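Local coordinates for cytosolic phospholipase A2 delta (PDB 5IZ5), which hydrolyses the sn-2 ester bond of glycerophospholipids in a calcium-dependent manner, with a preference for linoleic acid at that position, at residues B[87-92]-B[615-620]; B[158-163]-B[611-616]; B[282-287]-B[508-513]; B[495-500]-B[639-644]. The protein carries 3 engineered substitutions. All coordinates share one frame; numbering follows the deposited sequence.

Contact 1. Residues B[87-92]-B[615-620]; sequences QVKNVL and LHQDYC
Gln87 O is held by one hydrogen bond and one weaker C-H contact. Gln617 N donates to it at 2.8 Å from above the carbonyl plane, with an N-H...O angle of 157°. His616 CA adds a CA-H...O contact at 3.4 Å. The same oxygen sits over the centre of one face of the His616 imidazole. With CG of His616 anti to its backbone N (chi1 -163°), the ring is placed beneath this carbonyl and alongside the Gln87 side chain, whose amide plane stands nearly perpendicular to it. In the plane of the ring, His616 ND1 accepts from Asp618 N at 3.3 Å, inside the type I turn that runs from His616 to Tyr619.

Two residues on, Lys89 N donates to Leu615 O, the shortest bond here at 2.7 Å and nearly straight (170°). Together with the Gln617 bond it bridges Val88 to His616. The bend at chi2 of Gln617 turns the amide back over the partner chain, where NE2 makes a weak bond to Val88 O and also donates to a water at 3.0 Å that accepts from Asn90 N. The Lys89 chain crosses that of Gln617 at a slant, CE nearest OE1 and CD against Gln617 O. Lys89 CG meets Tyr619 CE1 at 4.0 Å; the ammonium goes on to a salt bridge with Asp114.

Three residues of the N-terminal C2 domain, Gln87 to Lys89, are thus joined directly to the catalytic region, largely through main-chain bonds, and Asn90 through a water. His616 NE2 is buried without a partner in the model, and acceptance at ND1 would be consistent with a neutral ring protonated at NE2.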
loop_
_atom_site.group_PDB
_atom_site.type_symbol
_atom_site.label_atom_id
_atom_site.label_comp_id
_atom_site.label_asym_id
_atom_site.label_seq_id
_atom_site.Cartn_x
_atom_site.Cartn_y
_atom_site.Cartn_z
ATOM N N GLN B 87 25.051 -1.130 -10.248
ATOM C CA GLN B 87 24.396 -0.622 -9.040
ATOM C C GLN B 87 22.968 -1.134 -8.792
ATOM O O GLN B 87 22.368 -0.820 -7.743
ATOM C CB GLN B 87 24.359 0.899 -9.081
ATOM C CG GLN B 87 25.706 1.585 -8.980
ATOM C CD GLN B 87 26.548 1.081 -7.821
ATOM O OE1 GLN B 87 27.305 0.129 -7.985
ATOM N NE2 GLN B 87 26.419 1.701 -6.651
ATOM N N VAL B 88 22.407 -1.899 -9.729
ATOM C CA VAL B 88 21.094 -2.503 -9.497
ATOM C C VAL B 88 21.205 -4.012 -9.403
ATOM O O VAL B 88 22.187 -4.608 -9.837
ATOM C CB VAL B 88 20.026 -2.118 -10.560
ATOM C CG1 VAL B 88 19.843 -0.617 -10.613
ATOM C CG2 VAL B 88 20.356 -2.661 -11.942
ATOM N N LYS B 89 20.192 -4.620 -8.799
ATOM C CA LYS B 89 20.091 -6.066 -8.766
ATOM C C LYS B 89 19.608 -6.564 -10.122
ATOM O O LYS B 89 18.566 -6.143 -10.617
ATOM C CB LYS B 89 19.168 -6.538 -7.650
ATOM C CG LYS B 89 19.718 -7.730 -6.890
ATOM C CD LYS B 89 20.952 -7.402 -6.056
ATOM C CE LYS B 89 21.871 -8.599 -5.873
ATOM N NZ LYS B 89 21.230 -9.916 -5.640
ATOM N N ASN B 90 20.392 -7.456 -10.711
ATOM C CA ASN B 90 20.117 -7.984 -12.036
ATOM C C ASN B 90 19.914 -9.485 -11.951
ATOM O O ASN B 90 20.847 -10.224 -11.622
ATOM C CB ASN B 90 21.277 -7.676 -12.971
ATOM C CG ASN B 90 21.415 -6.198 -13.256
ATOM O OD1 ASN B 90 20.515 -5.583 -13.831
ATOM N ND2 ASN B 90 22.542 -5.615 -12.850
ATOM N N VAL B 91 18.686 -9.925 -12.210
ATOM C CA VAL B 91 18.364 -11.338 -12.203
ATOM C C VAL B 91 18.058 -11.761 -13.631
ATOM O O VAL B 91 17.161 -11.221 -14.277
ATOM C CB VAL B 91 17.169 -11.658 -11.288
ATOM C CG1 VAL B 91 16.901 -13.159 -11.267
ATOM C CG2 VAL B 91 17.431 -11.161 -9.877
ATOM N N LEU B 92 18.820 -12.729 -14.115
ATOM C CA LEU B 92 18.640 -13.244 -15.455
ATOM C C LEU B 92 17.779 -14.495 -15.379
ATOM O O LEU B 92 18.061 -15.405 -14.603
ATOM C CB LEU B 92 19.989 -13.569 -16.071
ATOM C CG LEU B 92 19.962 -14.020 -17.531
ATOM C CD1 LEU B 92 19.590 -12.877 -18.462
ATOM C CD2 LEU B 92 21.316 -14.581 -17.912
ATOM N N LEU B 615 15.619 -2.511 -8.027
ATOM C CA LEU B 615 16.237 -2.679 -6.718
ATOM C C LEU B 615 17.730 -2.414 -6.792
ATOM O O LEU B 615 18.400 -2.876 -7.708
ATOM C CB LEU B 615 15.985 -4.085 -6.157
ATOM C CG LEU B 615 14.581 -4.432 -5.645
ATOM C CD1 LEU B 615 14.087 -3.391 -4.650
ATOM C CD2 LEU B 615 13.583 -4.600 -6.782
ATOM N N HIS B 616 18.251 -1.710 -5.792
ATOM C CA HIS B 616 19.680 -1.414 -5.698
ATOM C C HIS B 616 20.446 -2.714 -5.450
ATOM O O HIS B 616 19.913 -3.651 -4.855
ATOM C CB HIS B 616 19.934 -0.423 -4.558
ATOM C CG HIS B 616 21.271 0.243 -4.616
ATOM N ND1 HIS B 616 22.429 -0.367 -4.190
ATOM C CD2 HIS B 616 21.634 1.471 -5.044
ATOM C CE1 HIS B 616 23.450 0.448 -4.367
ATOM N NE2 HIS B 616 22.992 1.575 -4.877
ATOM N N GLN B 617 21.687 -2.779 -5.918
ATOM C CA GLN B 617 22.515 -3.986 -5.770
ATOM C C GLN B 617 22.638 -4.454 -4.318
ATOM O O GLN B 617 22.650 -5.653 -4.045
ATOM C CB GLN B 617 23.904 -3.753 -6.371
ATOM C CG GLN B 617 24.894 -4.906 -6.229
ATOM C CD GLN B 617 24.415 -6.224 -6.824
ATOM O OE1 GLN B 617 24.543 -7.264 -6.190
ATOM N NE2 GLN B 617 23.880 -6.191 -8.039
ATOM N N ASP B 618 22.699 -3.528 -3.374
ATOM C CA ASP B 618 22.792 -3.940 -1.980
ATOM C C ASP B 618 21.565 -3.523 -1.163
ATOM O O ASP B 618 21.661 -3.259 0.034
ATOM C CB ASP B 618 24.143 -3.565 -1.321
ATOM C CG ASP B 618 24.715 -2.270 -1.823
ATOM O OD1 ASP B 618 25.664 -2.273 -2.643
ATOM O OD2 ASP B 618 24.209 -1.240 -1.367
ATOM N N TYR B 619 20.401 -3.529 -1.817
ATOM C CA TYR B 619 19.122 -3.263 -1.142
ATOM C C TYR B 619 18.936 -4.112 0.132
ATOM O O TYR B 619 18.420 -3.619 1.134
ATOM C CB TYR B 619 17.925 -3.469 -2.092
ATOM C CG TYR B 619 17.531 -4.911 -2.306
ATOM C CD1 TYR B 619 18.280 -5.748 -3.125
ATOM C CD2 TYR B 619 16.395 -5.434 -1.707
ATOM C CE1 TYR B 619 17.913 -7.068 -3.328
ATOM C CE2 TYR B 619 16.016 -6.749 -1.902
ATOM C CZ TYR B 619 16.778 -7.562 -2.713
ATOM O OH TYR B 619 16.404 -8.870 -2.913
ATOM N N CYS B 620 19.352 -5.375 0.093
ATOM C CA CYS B 620 19.178 -6.281 1.245
ATOM C C CYS B 620 19.846 -5.828 2.526
ATOM O O CYS B 620 19.285 -5.997 3.604
ATOM C CB CYS B 620 19.699 -7.679 0.939
ATOM S SG CYS B 620 18.443 -8.766 0.291
HETATM O O HOH W 1 22.944 -8.634 -9.519
#

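Contact 2. Residues B[158-163]-B[611-616]; sequences KVIVAR and QGLQLH
Val161 and Gln614 form the hydrogen-bonded pair of a short antiparallel ladder in which strand 614-615, from the catalytic region, joins strand 160-172 of the large antiparallel sheet. Val161 N donates to Gln614 O, nearly along the C=O axis, and Gln614 N returns a bond to Val161 O at 3.0 Å with an N-H...O angle of 176°. His616 N extends the ladder to Val159 O at 2.8 Å. Ile160 and Leu615 make up the non-hydrogen-bonded pair.

Apolar contacts lie on both faces. On the Ile160 and Leu615 face, Ile160 divides its branches: the Ile160 and Leu613 side chains cross at about a right angle, with Ile160 CG2 3.8 Å from Leu613 CD1, while Ile160 CD1 reaches Leu615 CD1. Leu613 sends its other branch, CD2, to Ala162 CB at 3.9 Å. On the Val161 and Gln614 face, Val161 CG2 rests against His616, and Lys158 CA lies off-centre over the same imidazole in a CH-pi contact.

One side-chain bond closes the end of the ladder. Arg163, also salt-bridged through NE to Glu152, is bent at chi2 and chi3, folding the guanidinium back so that NH1 donates, in the guanidinium plane, to Gln614 OE1 at 2.9 Å.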
loop_
_atom_site.group_PDB
_atom_site.type_symbol
_atom_site.label_atom_id
_atom_site.label_comp_id
_atom_site.label_asym_id
_atom_site.label_seq_id
_atom_site.Cartn_x
_atom_site.Cartn_y
_atom_site.Cartn_z
ATOM N N LYS B 158 19.271 4.051 -2.047
ATOM C CA LYS B 158 20.071 2.856 -1.725
ATOM C C LYS B 158 19.274 1.551 -1.601
ATOM O O LYS B 158 19.856 0.505 -1.314
ATOM C CB LYS B 158 20.943 3.079 -0.482
ATOM C CG LYS B 158 21.889 4.264 -0.595
ATOM C CD LYS B 158 22.817 4.137 -1.792
ATOM C CE LYS B 158 23.781 5.316 -1.842
ATOM N NZ LYS B 158 25.173 4.943 -2.215
ATOM N N VAL B 159 17.961 1.598 -1.830
ATOM C CA VAL B 159 17.170 0.361 -1.959
ATOM C C VAL B 159 16.407 0.347 -3.289
ATOM O O VAL B 159 16.434 -0.651 -3.993
ATOM C CB VAL B 159 16.289 0.032 -0.720
ATOM C CG1 VAL B 159 16.654 0.893 0.476
ATOM C CG2 VAL B 159 14.807 0.090 -1.032
ATOM N N ILE B 160 15.781 1.465 -3.646
ATOM C CA ILE B 160 15.139 1.629 -4.942
ATOM C C ILE B 160 16.024 2.498 -5.820
ATOM O O ILE B 160 16.566 3.485 -5.337
ATOM C CB ILE B 160 13.785 2.357 -4.785
ATOM C CG1 ILE B 160 12.710 1.425 -4.197
ATOM C CG2 ILE B 160 13.317 2.993 -6.089
ATOM C CD1 ILE B 160 12.394 0.191 -5.015
ATOM N N VAL B 161 16.117 2.153 -7.104
ATOM C CA VAL B 161 16.891 2.895 -8.094
ATOM C C VAL B 161 15.995 3.336 -9.247
ATOM O O VAL B 161 15.261 2.535 -9.838
ATOM C CB VAL B 161 18.016 2.039 -8.713
ATOM C CG1 VAL B 161 18.764 2.817 -9.790
ATOM C CG2 VAL B 161 18.987 1.564 -7.645
ATOM N N ALA B 162 16.077 4.621 -9.559
ATOM C CA ALA B 162 15.487 5.169 -10.760
ATOM C C ALA B 162 16.568 5.209 -11.842
ATOM O O ALA B 162 17.573 5.933 -11.727
ATOM C CB ALA B 162 14.948 6.551 -10.480
ATOM N N ARG B 163 16.370 4.404 -12.883
ATOM C CA ARG B 163 17.309 4.338 -14.005
ATOM C C ARG B 163 17.179 5.599 -14.842
ATOM O O ARG B 163 16.121 6.235 -14.841
ATOM C CB ARG B 163 17.015 3.115 -14.872
ATOM C CG ARG B 163 17.087 1.781 -14.141
ATOM C CD ARG B 163 18.484 1.497 -13.622
ATOM N NE ARG B 163 19.456 1.438 -14.718
ATOM C CZ ARG B 163 19.750 0.348 -15.433
ATOM N NH1 ARG B 163 19.166 -0.820 -15.177
ATOM N NH2 ARG B 163 20.639 0.434 -16.418
ATOM N N GLN B 611 6.031 1.429 -10.155
ATOM C CA GLN B 611 6.213 0.651 -11.388
ATOM C C GLN B 611 7.489 1.001 -12.159
ATOM O O GLN B 611 7.776 2.167 -12.423
ATOM C CB GLN B 611 5.010 0.800 -12.328
ATOM C CG GLN B 611 5.138 -0.059 -13.583
ATOM C CD GLN B 611 3.905 -0.048 -14.476
ATOM O OE1 GLN B 611 2.948 0.694 -14.256
ATOM N NE2 GLN B 611 3.943 -0.863 -15.513
ATOM N N GLY B 612 8.262 -0.021 -12.498
ATOM C CA GLY B 612 9.442 0.159 -13.330
ATOM C C GLY B 612 10.716 0.485 -12.578
ATOM O O GLY B 612 11.805 0.269 -13.102
ATOM N N LEU B 613 10.603 0.970 -11.342
ATOM C CA LEU B 613 11.784 1.204 -10.517
ATOM C C LEU B 613 12.470 -0.122 -10.243
ATOM O O LEU B 613 11.823 -1.178 -10.230
ATOM C CB LEU B 613 11.402 1.883 -9.200
ATOM C CG LEU B 613 10.820 3.290 -9.348
ATOM C CD1 LEU B 613 10.201 3.756 -8.040
ATOM C CD2 LEU B 613 11.885 4.265 -9.836
ATOM N N GLN B 614 13.781 -0.068 -10.017
ATOM C CA GLN B 614 14.570 -1.275 -9.834
ATOM C C GLN B 614 15.253 -1.313 -8.470
ATOM O O GLN B 614 15.440 -0.283 -7.829
ATOM C CB GLN B 614 15.586 -1.386 -10.965
ATOM C CG GLN B 614 14.956 -1.197 -12.347
ATOM C CD GLN B 614 15.911 -1.452 -13.494
ATOM O OE1 GLN B 614 17.125 -1.498 -13.302
ATOM N NE2 GLN B 614 15.362 -1.627 -14.698
ATOM N N LEU B 615 15.619 -2.511 -8.027
ATOM C CA LEU B 615 16.237 -2.679 -6.718
ATOM C C LEU B 615 17.730 -2.414 -6.792
ATOM O O LEU B 615 18.400 -2.876 -7.708
ATOM C CB LEU B 615 15.985 -4.085 -6.157
ATOM C CG LEU B 615 14.581 -4.432 -5.645
ATOM C CD1 LEU B 615 14.087 -3.391 -4.650
ATOM C CD2 LEU B 615 13.583 -4.600 -6.782
ATOM N N HIS B 616 18.251 -1.710 -5.792
ATOM C CA HIS B 616 19.680 -1.414 -5.698
ATOM C C HIS B 616 20.446 -2.714 -5.450
ATOM O O HIS B 616 19.913 -3.651 -4.855
ATOM C CB HIS B 616 19.934 -0.423 -4.558
ATOM C CG HIS B 616 21.271 0.243 -4.616
ATOM N ND1 HIS B 616 22.429 -0.367 -4.190
ATOM C CD2 HIS B 616 21.634 1.471 -5.044
ATOM C CE1 HIS B 616 23.450 0.448 -4.367
ATOM N NE2 HIS B 616 22.992 1.575 -4.877
#

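Contact 3. Residues B[282-287]-B[508-513]; sequences LAVHLG and SEFFMG
Phe510 brings the CD1-CE1 side of its ring up to Ala283 and Val284. Ala283 CB comes to the ring edge, near its plane, 3.8 Å from CE1. Val284 CG2 approaches obliquely and touches CD1 at the same distance. On Val284 it is this methyl, beside the backbone N and anti to the carbonyl carbon, that turns inward, and it also packs on Gly513, 3.7 Å from its CA.

The polar part of the contact converges on one oxygen. Gly513 O accepts from two consecutive main-chain amides. Ala283 N lies 2.8 Å from it, nearly in line with the carbonyl bond, although its own N-H points off the line (130°). Val284 N donates to the same oxygen at 3.1 Å, in the carbonyl plane and straighter at 152°. Leu282 closes over the same glycine, its CG 4.1 Å from Gly513 CA, while CD1 reaches Met512 O. With no side chain on Gly513, the leucine can settle directly on the main chain.

Beyond the pair, Val284 and Phe510 both touch Val501 of strand 499-501, the neighbour of strand 285-286 in the mixed sheet. Met512 and Gly513 both have positive phi, with the backbone angles of a type I' turn, and they connect strand 509-511 to strand 514-517. The arrangement is that of a tight two-residue beta-hairpin whose turn carbonyl is held by the chain leading into strand 285-286.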
loop_
_atom_site.group_PDB
_atom_site.type_symbol
_atom_site.label_atom_id
_atom_site.label_comp_id
_atom_site.label_asym_id
_atom_site.label_seq_id
_atom_site.Cartn_x
_atom_site.Cartn_y
_atom_site.Cartn_z
ATOM N N LEU B 282 11.535 13.450 -10.437
ATOM C CA LEU B 282 10.642 12.359 -10.112
ATOM C C LEU B 282 9.411 12.877 -9.408
ATOM O O LEU B 282 9.494 13.807 -8.618
ATOM C CB LEU B 282 11.408 11.407 -9.194
ATOM C CG LEU B 282 12.107 10.198 -9.811
ATOM C CD1 LEU B 282 12.601 10.419 -11.240
ATOM C CD2 LEU B 282 13.234 9.744 -8.902
ATOM N N ALA B 283 8.260 12.281 -9.708
ATOM C CA ALA B 283 7.057 12.502 -8.925
ATOM C C ALA B 283 7.090 11.632 -7.662
ATOM O O ALA B 283 6.440 11.940 -6.672
ATOM C CB ALA B 283 5.823 12.200 -9.754
ATOM N N VAL B 284 7.854 10.548 -7.695
ATOM C CA VAL B 284 8.003 9.680 -6.526
ATOM C C VAL B 284 9.192 10.143 -5.674
ATOM O O VAL B 284 10.315 10.228 -6.173
ATOM C CB VAL B 284 8.171 8.201 -6.952
ATOM C CG1 VAL B 284 8.310 7.294 -5.735
ATOM C CG2 VAL B 284 6.985 7.754 -7.801
ATOM N N HIS B 285 8.925 10.422 -4.394
ATOM C CA HIS B 285 9.930 10.826 -3.408
ATOM C C HIS B 285 10.676 9.588 -2.909
ATOM O O HIS B 285 10.072 8.657 -2.393
ATOM C CB HIS B 285 9.262 11.518 -2.192
ATOM C CG HIS B 285 8.276 12.599 -2.546
ATOM N ND1 HIS B 285 7.207 12.924 -1.732
ATOM C CD2 HIS B 285 8.194 13.426 -3.617
ATOM C CE1 HIS B 285 6.515 13.907 -2.285
ATOM N NE2 HIS B 285 7.090 14.226 -3.431
ATOM N N LEU B 286 11.992 9.582 -3.059
ATOM C CA LEU B 286 12.815 8.469 -2.618
ATOM C C LEU B 286 13.679 8.886 -1.441
ATOM O O LEU B 286 14.588 9.689 -1.597
ATOM C CB LEU B 286 13.729 8.037 -3.756
ATOM C CG LEU B 286 13.079 7.499 -5.023
ATOM C CD1 LEU B 286 14.185 7.049 -5.964
ATOM C CD2 LEU B 286 12.102 6.366 -4.762
ATOM N N GLY B 287 13.421 8.315 -0.272
ATOM C CA GLY B 287 14.240 8.591 0.906
ATOM C C GLY B 287 13.627 7.964 2.137
ATOM O O GLY B 287 12.421 7.739 2.173
ATOM N N SER B 508 -2.621 7.285 -9.531
ATOM C CA SER B 508 -2.179 7.669 -10.873
ATOM C C SER B 508 -1.196 6.644 -11.394
ATOM O O SER B 508 -0.711 5.802 -10.642
ATOM C CB SER B 508 -1.557 9.072 -10.879
ATOM O OG SER B 508 -2.546 10.063 -10.652
ATOM N N GLU B 509 -0.904 6.720 -12.685
ATOM C CA GLU B 509 -0.017 5.762 -13.334
ATOM C C GLU B 509 1.388 6.333 -13.440
ATOM O O GLU B 509 1.570 7.496 -13.796
ATOM C CB GLU B 509 -0.560 5.392 -14.717
ATOM C CG GLU B 509 -1.843 4.578 -14.641
ATOM C CD GLU B 509 -2.551 4.422 -15.974
ATOM O OE1 GLU B 509 -1.999 4.840 -17.014
ATOM O OE2 GLU B 509 -3.680 3.885 -15.966
ATOM N N PHE B 510 2.373 5.498 -13.135
ATOM C CA PHE B 510 3.752 5.919 -13.049
ATOM C C PHE B 510 4.643 4.972 -13.812
ATOM O O PHE B 510 4.288 3.810 -14.040
ATOM C CB PHE B 510 4.218 5.907 -11.588
ATOM C CG PHE B 510 3.585 6.968 -10.727
ATOM C CD1 PHE B 510 4.287 8.119 -10.393
ATOM C CD2 PHE B 510 2.299 6.811 -10.236
ATOM C CE1 PHE B 510 3.715 9.088 -9.588
ATOM C CE2 PHE B 510 1.722 7.777 -9.427
ATOM C CZ PHE B 510 2.436 8.914 -9.103
ATOM N N PHE B 511 5.819 5.475 -14.182
ATOM C CA PHE B 511 6.892 4.643 -14.701
ATOM C C PHE B 511 8.254 5.228 -14.326
ATOM O O PHE B 511 8.555 6.388 -14.609
ATOM C CB PHE B 511 6.800 4.504 -16.214
ATOM C CG PHE B 511 7.912 3.684 -16.802
ATOM C CD1 PHE B 511 8.919 4.283 -17.555
ATOM C CD2 PHE B 511 7.973 2.322 -16.570
ATOM C CE1 PHE B 511 9.955 3.527 -18.083
ATOM C CE2 PHE B 511 9.005 1.555 -17.094
ATOM C CZ PHE B 511 9.998 2.162 -17.848
ATOM N N MET B 512 9.078 4.408 -13.685
ATOM C CA MET B 512 10.412 4.809 -13.237
ATOM C C MET B 512 10.387 6.110 -12.429
ATOM O O MET B 512 11.264 6.968 -12.577
ATOM C CB MET B 512 11.364 4.935 -14.428
ATOM C CG MET B 512 12.839 4.864 -14.072
ATOM S SD MET B 512 13.338 3.228 -13.574
ATOM C CE MET B 512 13.296 2.356 -15.141
ATOM N N GLY B 513 9.375 6.246 -11.575
ATOM C CA GLY B 513 9.276 7.388 -10.687
ATOM C C GLY B 513 8.641 8.609 -11.306
ATOM O O GLY B 513 8.401 9.583 -10.592
#

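Contact 4. Residues B[495-500]-B[639-644]; sequences LKYGAF and QLTPKE
A single phenol spans this contact: Tyr497 bridges backbones whose nearest CA atoms, those of Tyr497 and Pro642, are 9.0 Å apart, and its OH accepts a long but straight bond from Thr641 N (3.3 Å, 164°). CG lies beside the backbone N and anti to the carbonyl carbon, a torsion (chi1 -59°) that lets the hydroxyl meet Thr641.

Around the ring, Leu640, Thr641 and Pro642 each take a different place. Leu640 CD1 stands at the edge, near the ring plane, 4.3 Å from Tyr497 CE1, and Leu640 CB lies 3.8 Å from the Tyr497 OH. Pro642 CD meets Tyr497 CZ obliquely at 4.0 Å. Thr641 crosses the tyrosine at about a right angle, its CB 3.9 Å from Tyr497 CE2. From its own segment, Lys496 lays CD over one face of the ring, offset toward the rim.

The polar ends gather on Glu483: OE1 binds Tyr497 OH and the ammonium of Lys496, and OE2 binds Thr641 OG1. Lys496 NZ also pairs with Asp634, so this buried lysine sits between two carboxylates, which would favour its charged form. Since Tyr497 OH takes the Thr641 N-H, its bond to Glu483 is consistent with the phenol donating there.

Gly498 and Ala499 fit a G1 beta bulge opposite Phe494 at the start of strand 499-501. Strand 482-487 supplies Glu483, while helices 623-628 and 631-634 border the contact, Phe625 of the former touching Lys496 and Leu640 and Asp634 of the latter lying beside Leu640.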
loop_
_atom_site.group_PDB
_atom_site.type_symbol
_atom_site.label_atom_id
_atom_site.label_comp_id
_atom_site.label_asym_id
_atom_site.label_seq_id
_atom_site.Cartn_x
_atom_site.Cartn_y
_atom_site.Cartn_z
ATOM N N LEU B 495 6.866 1.943 3.577
ATOM C CA LEU B 495 7.911 2.038 4.592
ATOM C C LEU B 495 9.155 1.206 4.198
ATOM O O LEU B 495 10.283 1.658 4.328
ATOM C CB LEU B 495 7.361 1.602 5.961
ATOM C CG LEU B 495 6.210 2.439 6.548
ATOM C CD1 LEU B 495 5.658 1.803 7.823
ATOM C CD2 LEU B 495 6.636 3.875 6.811
ATOM N N LYS B 496 8.940 0.009 3.666
ATOM C CA LYS B 496 10.045 -0.876 3.269
ATOM C C LYS B 496 10.954 -0.298 2.158
ATOM O O LYS B 496 12.178 -0.471 2.194
ATOM C CB LYS B 496 9.475 -2.226 2.809
ATOM C CG LYS B 496 10.488 -3.328 2.488
ATOM C CD LYS B 496 9.978 -4.260 1.379
ATOM C CE LYS B 496 9.022 -5.314 1.876
ATOM N NZ LYS B 496 8.900 -6.401 0.871
ATOM N N TYR B 497 10.368 0.388 1.181
ATOM C CA TYR B 497 11.124 0.848 0.000
ATOM C C TYR B 497 11.534 2.327 0.065
ATOM O O TYR B 497 12.278 2.818 -0.804
ATOM C CB TYR B 497 10.319 0.612 -1.279
ATOM C CG TYR B 497 9.924 -0.822 -1.551
ATOM C CD1 TYR B 497 10.864 -1.767 -1.928
ATOM C CD2 TYR B 497 8.603 -1.219 -1.467
ATOM C CE1 TYR B 497 10.496 -3.083 -2.183
ATOM C CE2 TYR B 497 8.220 -2.520 -1.726
ATOM C CZ TYR B 497 9.171 -3.451 -2.085
ATOM O OH TYR B 497 8.798 -4.746 -2.343
ATOM N N GLY B 498 11.044 3.040 1.080
ATOM C CA GLY B 498 11.349 4.456 1.230
ATOM C C GLY B 498 10.917 5.274 0.025
ATOM O O GLY B 498 11.673 6.098 -0.480
ATOM N N ALA B 499 9.687 5.052 -0.416
ATOM C CA ALA B 499 9.204 5.622 -1.668
ATOM C C ALA B 499 7.769 6.078 -1.499
ATOM O O ALA B 499 6.907 5.296 -1.112
ATOM C CB ALA B 499 9.320 4.598 -2.786
ATOM N N PHE B 500 7.522 7.349 -1.790
ATOM C CA PHE B 500 6.266 7.988 -1.455
ATOM C C PHE B 500 5.799 8.933 -2.562
ATOM O O PHE B 500 6.603 9.474 -3.321
ATOM C CB PHE B 500 6.429 8.771 -0.141
ATOM C CG PHE B 500 6.562 7.902 1.087
ATOM C CD1 PHE B 500 5.478 7.702 1.935
ATOM C CD2 PHE B 500 7.773 7.309 1.411
ATOM C CE1 PHE B 500 5.594 6.897 3.063
ATOM C CE2 PHE B 500 7.900 6.500 2.536
ATOM C CZ PHE B 500 6.805 6.295 3.364
ATOM N N GLN B 639 11.127 -10.701 -7.836
ATOM C CA GLN B 639 9.753 -10.940 -7.377
ATOM C C GLN B 639 9.218 -9.868 -6.417
ATOM O O GLN B 639 8.172 -10.069 -5.806
ATOM C CB GLN B 639 9.649 -12.305 -6.690
ATOM C CG GLN B 639 10.425 -13.419 -7.383
ATOM C CD GLN B 639 10.187 -14.780 -6.743
ATOM O OE1 GLN B 639 10.401 -14.961 -5.538
ATOM N NE2 GLN B 639 9.744 -15.747 -7.545
ATOM N N LEU B 640 9.914 -8.740 -6.285
ATOM C CA LEU B 640 9.447 -7.668 -5.395
ATOM C C LEU B 640 8.443 -6.733 -6.074
ATOM O O LEU B 640 8.193 -6.851 -7.266
ATOM C CB LEU B 640 10.640 -6.890 -4.828
ATOM C CG LEU B 640 11.510 -7.666 -3.830
ATOM C CD1 LEU B 640 12.526 -6.749 -3.174
ATOM C CD2 LEU B 640 10.676 -8.354 -2.760
ATOM N N THR B 641 7.880 -5.798 -5.306
ATOM C CA THR B 641 6.770 -4.961 -5.783
ATOM C C THR B 641 7.084 -3.957 -6.918
ATOM O O THR B 641 6.192 -3.667 -7.730
ATOM C CB THR B 641 6.101 -4.215 -4.595
ATOM O OG1 THR B 641 5.578 -5.173 -3.667
ATOM C CG2 THR B 641 4.962 -3.307 -5.044
ATOM N N PRO B 642 8.321 -3.419 -6.984
ATOM C CA PRO B 642 8.599 -2.394 -7.996
ATOM C C PRO B 642 8.224 -2.794 -9.422
ATOM O O PRO B 642 7.764 -1.953 -10.184
ATOM C CB PRO B 642 10.110 -2.188 -7.866
ATOM C CG PRO B 642 10.368 -2.434 -6.426
ATOM C CD PRO B 642 9.473 -3.598 -6.083
ATOM N N LYS B 643 8.378 -4.069 -9.758
ATOM C CA LYS B 643 8.069 -4.536 -11.102
ATOM C C LYS B 643 6.581 -4.775 -11.389
ATOM O O LYS B 643 6.230 -5.045 -12.534
ATOM C CB LYS B 643 8.978 -5.707 -11.492
ATOM C CG LYS B 643 8.361 -7.019 -11.930
ATOM C CD LYS B 643 8.011 -7.925 -10.765
ATOM C CE LYS B 643 7.319 -9.185 -11.261
ATOM N NZ LYS B 643 6.838 -10.027 -10.132
ATOM N N GLU B 644 5.706 -4.632 -10.388
ATOM C CA GLU B 644 4.281 -4.837 -10.605
ATOM C C GLU B 644 3.615 -3.567 -11.139
ATOM O O GLU B 644 3.875 -2.458 -10.645
ATOM C CB GLU B 644 3.610 -5.299 -9.305
ATOM C CG GLU B 644 4.227 -6.562 -8.718
ATOM C CD GLU B 644 3.902 -7.819 -9.513
ATOM O OE1 GLU B 644 4.445 -8.874 -9.161
ATOM O OE2 GLU B 644 3.122 -7.771 -10.489
#

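Contacts 1 and 2 share Leu615 and His616, and their centres lie 8 Å apart; Val88 CG1 and Val161 CG1 meet between them at 3.7 Å. Contact 2 touches all three others. Gln611 O lies 2.9 Å from Met512 N of contact 3, and Gly612 N lies 3.1 Å from Pro642 O of contact 4, both probable hydrogen bonds. Contacts 1 and 4 also meet, Tyr619 CE2 packing 3.7 Å from Leu640 CD1. Contacts 3 and 4 join through strands 285-286 and 499-501, with His285 N 2.7 Å from Phe500 O. Contacts 1 and 3 do not touch, their nearest atoms being about 8 Å apart. All four lie away from the nucleophile Ser365 and the other annotated sites.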